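Local coordinates for C protein alpha-antigen (Streptococcus agalactiae, PDB 1YWM) that forms the N-terminal domain of a cell-wall-linked streptococcal surface protein that may play a role in both virulence and immunity, at residues Ser86-Ile96 and Asp112-Asp122. Sequence-based numbering, arbitrary orientation.
Sequences STGRASLTYNI and DIVSVALTIYD
On the face of the sheet that carries Ala-90, Leu-92, Tyr-94, Val-114, Val-116, Leu-118 and Ile-120, the edge of the Tyr-94 ring meets a valine: CE2 lies 4.1 Å from Val-116 CG2, close to the ring plane. With CG anti to its own carbonyl carbon (chi1 -66°), the ring runs obliquely across Val-116, and its hydroxyl bonds to Pro-55 O, so a large aromatic can be buried without stranding its polar end. Further along, the small Ala-90 accommodates two longer neighbours: its CB touches Leu-118 CD2 at 4.0 Å and Ile-120 CD1 at 3.9 Å. The branched valines and isoleucine suit extended backbone, and their methyls project from the same face of the sheet, beside the leucines and the tyrosine ring.

Antiparallel backbone pairing sets this register. Gly-88, Ala-90, Leu-92 and Tyr-94 each exchange two hydrogen bonds with Ile-120, Leu-118, Val-116 and Val-114; Val-116 N to Leu-92 O is short at 2.7 Å. Gly-88 has a positive phi (129°) at which a CB would press on the preceding carbonyl oxygen, hence glycine. On the other face, Asn-95 and Ile-113 lie alongside, pointing the same way, with OD1 3.1 Å from Ile-113 CG2, a close polar-apolar approach.

At the end of the ladder, Ile-96 N donates to Asp-112 O at 3.2 Å, and a water donates to both Ile-96 O and Asp-112 O. Asp-112 OD2 comes within 3.6 Å of Ile-96 CG2, while the carboxylate oxygens accept bonds from His-104, Ala-25 and Ser-24.

Within the beta-sandwich, of fibronectin-like fold, strand 66-73 flanks 88-97 and strand 40-44 runs parallel to 113-121. Beyond the other end, Thr-87 and Tyr-121 touch helix 168-182 of the three-helix bundle.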
loop_
_atom_site.group_PDB
_atom_site.type_symbol
_atom_site.label_atom_id
_atom_site.label_comp_id
_atom_site.label_asym_id
_atom_site.label_seq_id
_atom_site.Cartn_x
_atom_site.Cartn_y
_atom_site.Cartn_z
ATOM N N SER A 86 -12.009 -5.628 -0.464
ATOM C CA SER A 86 -11.825 -5.839 -1.900
ATOM C C SER A 86 -10.901 -4.769 -2.444
ATOM O O SER A 86 -10.964 -3.621 -2.007
ATOM C CB SER A 86 -13.176 -5.742 -2.618
ATOM O OG SER A 86 -14.016 -6.818 -2.234
ATOM N N THR A 87 -10.063 -5.132 -3.411
ATOM C CA THR A 87 -9.179 -4.168 -4.058
ATOM C C THR A 87 -9.836 -3.496 -5.257
ATOM O O THR A 87 -10.844 -3.962 -5.769
ATOM C CB THR A 87 -7.875 -4.840 -4.524
ATOM O OG1 THR A 87 -8.211 -5.893 -5.433
ATOM C CG2 THR A 87 -7.175 -5.532 -3.356
ATOM N N GLY A 88 -9.245 -2.403 -5.714
ATOM C CA GLY A 88 -9.814 -1.666 -6.814
ATOM C C GLY A 88 -9.940 -0.195 -6.455
ATOM O O GLY A 88 -9.404 0.268 -5.423
ATOM N N ARG A 89 -10.636 0.526 -7.327
ATOM C CA ARG A 89 -10.846 1.957 -7.184
ATOM C C ARG A 89 -12.039 2.221 -6.250
ATOM O O ARG A 89 -13.014 1.467 -6.222
ATOM C CB ARG A 89 -11.107 2.590 -8.558
ATOM C CG ARG A 89 -11.099 4.109 -8.527
ATOM C CD ARG A 89 -11.609 4.764 -9.806
ATOM N NE ARG A 89 -10.710 5.800 -10.317
ATOM C CZ ARG A 89 -9.528 5.559 -10.883
ATOM N NH1 ARG A 89 -9.084 4.314 -11.007
ATOM N NH2 ARG A 89 -8.784 6.565 -11.326
ATOM N N ALA A 90 -11.933 3.294 -5.483
ATOM C CA ALA A 90 -12.960 3.630 -4.498
ATOM C C ALA A 90 -12.795 5.122 -4.246
ATOM O O ALA A 90 -12.034 5.799 -4.949
ATOM C CB ALA A 90 -12.748 2.803 -3.225
ATOM N N SER A 91 -13.499 5.641 -3.245
ATOM C CA SER A 91 -13.261 7.008 -2.835
ATOM C C SER A 91 -13.161 7.063 -1.322
ATOM O O SER A 91 -13.634 6.141 -0.593
ATOM C CB SER A 91 -14.373 7.948 -3.347
ATOM O OG SER A 91 -15.561 7.751 -2.577
ATOM N N LEU A 92 -12.482 8.116 -0.880
ATOM C CA LEU A 92 -12.251 8.414 0.519
ATOM C C LEU A 92 -12.700 9.872 0.688
ATOM O O LEU A 92 -12.279 10.755 -0.076
ATOM C CB LEU A 92 -10.760 8.226 0.880
ATOM C CG LEU A 92 -10.233 8.807 2.219
ATOM C CD1 LEU A 92 -11.012 8.350 3.488
ATOM C CD2 LEU A 92 -8.746 8.525 2.403
ATOM N N THR A 93 -13.604 10.105 1.644
ATOM C CA THR A 93 -14.101 11.460 1.882
ATOM C C THR A 93 -13.976 11.764 3.360
ATOM O O THR A 93 -14.257 10.906 4.157
ATOM C CB THR A 93 -15.580 11.555 1.503
ATOM O OG1 THR A 93 -15.734 11.263 0.109
ATOM C CG2 THR A 93 -16.078 13.023 1.662
ATOM N N TYR A 94 -13.570 12.990 3.691
ATOM C CA TYR A 94 -13.547 13.431 5.062
ATOM C C TYR A 94 -14.687 14.450 5.172
ATOM O O TYR A 94 -14.693 15.464 4.480
ATOM C CB TYR A 94 -12.214 14.080 5.371
ATOM C CG TYR A 94 -11.079 13.081 5.318
ATOM C CD1 TYR A 94 -10.752 12.316 6.442
ATOM C CD2 TYR A 94 -10.399 12.852 4.121
ATOM C CE1 TYR A 94 -9.690 11.365 6.400
ATOM C CE2 TYR A 94 -9.346 11.900 4.056
ATOM C CZ TYR A 94 -9.003 11.176 5.201
ATOM O OH TYR A 94 -7.951 10.275 5.141
ATOM N N ASN A 95 -15.649 14.143 6.015
ATOM C CA ASN A 95 -16.722 15.093 6.324
ATOM C C ASN A 95 -16.246 15.890 7.539
ATOM O O ASN A 95 -15.868 15.304 8.529
ATOM C CB ASN A 95 -18.020 14.307 6.612
ATOM C CG ASN A 95 -18.579 13.626 5.330
ATOM O OD1 ASN A 95 -18.441 14.164 4.240
ATOM N ND2 ASN A 95 -19.159 12.431 5.471
ATOM N N ILE A 96 -16.337 17.216 7.463
ATOM C CA ILE A 96 -15.736 18.094 8.453
ATOM C C ILE A 96 -16.890 18.705 9.285
ATOM O O ILE A 96 -17.887 19.171 8.718
ATOM C CB ILE A 96 -14.920 19.203 7.759
ATOM C CG1 ILE A 96 -13.913 18.609 6.729
ATOM C CG2 ILE A 96 -14.183 20.073 8.773
ATOM C CD1 ILE A 96 -12.984 17.530 7.319
ATOM N N ASP A 112 -18.316 21.658 3.918
ATOM C CA ASP A 112 -16.907 21.295 3.909
ATOM C C ASP A 112 -16.728 19.781 3.863
ATOM O O ASP A 112 -16.870 19.103 4.874
ATOM C CB ASP A 112 -16.259 21.848 5.174
ATOM C CG ASP A 112 -14.767 21.864 5.113
ATOM O OD1 ASP A 112 -14.171 21.274 4.163
ATOM O OD2 ASP A 112 -14.110 22.437 6.010
ATOM N N ILE A 113 -16.454 19.238 2.675
ATOM C CA ILE A 113 -16.034 17.847 2.590
ATOM C C ILE A 113 -14.740 17.774 1.767
ATOM O O ILE A 113 -14.499 18.609 0.883
ATOM C CB ILE A 113 -17.132 16.935 1.974
ATOM C CG1 ILE A 113 -17.407 17.242 0.495
ATOM C CG2 ILE A 113 -18.432 16.969 2.823
ATOM C CD1 ILE A 113 -18.316 16.147 -0.185
ATOM N N VAL A 114 -13.894 16.794 2.065
ATOM C CA VAL A 114 -12.635 16.677 1.316
ATOM C C VAL A 114 -12.655 15.321 0.652
ATOM O O VAL A 114 -12.623 14.319 1.332
ATOM C CB VAL A 114 -11.405 16.819 2.207
ATOM C CG1 VAL A 114 -10.085 16.688 1.362
ATOM C CG2 VAL A 114 -11.426 18.174 2.960
ATOM N N SER A 115 -12.752 15.319 -0.677
ATOM C CA SER A 115 -12.877 14.090 -1.459
ATOM C C SER A 115 -11.517 13.735 -2.028
ATOM O O SER A 115 -10.837 14.607 -2.570
ATOM C CB SER A 115 -13.831 14.326 -2.632
ATOM O OG SER A 115 -15.059 14.834 -2.159
ATOM N N VAL A 116 -11.129 12.467 -1.892
ATOM C CA VAL A 116 -9.832 11.979 -2.355
ATOM C C VAL A 116 -10.050 10.705 -3.210
ATOM O O VAL A 116 -10.734 9.781 -2.784
ATOM C CB VAL A 116 -8.890 11.616 -1.140
ATOM C CG1 VAL A 116 -7.470 11.543 -1.580
ATOM C CG2 VAL A 116 -9.010 12.666 0.030
ATOM N N ALA A 117 -9.488 10.657 -4.413
ATOM C CA ALA A 117 -9.484 9.407 -5.186
ATOM C C ALA A 117 -8.667 8.374 -4.386
ATOM O O ALA A 117 -7.659 8.746 -3.777
ATOM C CB ALA A 117 -8.821 9.632 -6.524
ATOM N N LEU A 118 -9.128 7.127 -4.378
ATOM C CA LEU A 118 -8.556 6.070 -3.534
ATOM C C LEU A 118 -8.262 4.825 -4.390
ATOM O O LEU A 118 -9.102 4.373 -5.167
ATOM C CB LEU A 118 -9.511 5.683 -2.393
ATOM C CG LEU A 118 -9.096 4.470 -1.551
ATOM C CD1 LEU A 118 -7.718 4.809 -0.892
ATOM C CD2 LEU A 118 -10.179 4.149 -0.478
ATOM N N THR A 119 -7.074 4.268 -4.203
ATOM C CA THR A 119 -6.717 2.994 -4.804
ATOM C C THR A 119 -6.522 1.976 -3.688
ATOM O O THR A 119 -5.700 2.196 -2.799
ATOM C CB THR A 119 -5.368 3.175 -5.540
ATOM O OG1 THR A 119 -5.566 4.019 -6.671
ATOM C CG2 THR A 119 -4.874 1.789 -6.145
ATOM N N ILE A 120 -7.270 0.882 -3.705
ATOM C CA ILE A 120 -7.090 -0.118 -2.671
ATOM C C ILE A 120 -6.332 -1.288 -3.312
ATOM O O ILE A 120 -6.677 -1.735 -4.397
ATOM C CB ILE A 120 -8.439 -0.626 -2.110
ATOM C CG1 ILE A 120 -9.254 0.537 -1.483
ATOM C CG2 ILE A 120 -8.186 -1.694 -1.079
ATOM C CD1 ILE A 120 -10.706 0.148 -1.225
ATOM N N TYR A 121 -5.317 -1.776 -2.620
ATOM C CA TYR A 121 -4.538 -2.902 -3.134
ATOM C C TYR A 121 -4.226 -3.820 -1.987
ATOM O O TYR A 121 -4.585 -3.540 -0.848
ATOM C CB TYR A 121 -3.281 -2.395 -3.841
ATOM C CG TYR A 121 -2.206 -1.727 -2.981
ATOM C CD1 TYR A 121 -2.350 -0.411 -2.528
ATOM C CD2 TYR A 121 -1.019 -2.402 -2.652
ATOM C CE1 TYR A 121 -1.334 0.218 -1.767
ATOM C CE2 TYR A 121 -0.003 -1.784 -1.893
ATOM C CZ TYR A 121 -0.160 -0.480 -1.466
ATOM O OH TYR A 121 0.803 0.155 -0.721
ATOM N N ASP A 122 -3.591 -4.949 -2.276
ATOM C CA ASP A 122 -3.312 -5.899 -1.215
ATOM C C ASP A 122 -2.012 -6.584 -1.574
ATOM O O ASP A 122 -1.973 -7.341 -2.552
ATOM C CB ASP A 122 -4.410 -6.940 -1.132
ATOM C CG ASP A 122 -4.307 -7.783 0.102
ATOM O OD1 ASP A 122 -3.279 -7.689 0.822
ATOM O OD2 ASP A 122 -5.236 -8.518 0.468
HETATM O O HOH W 1 -19.122 18.381 6.500
#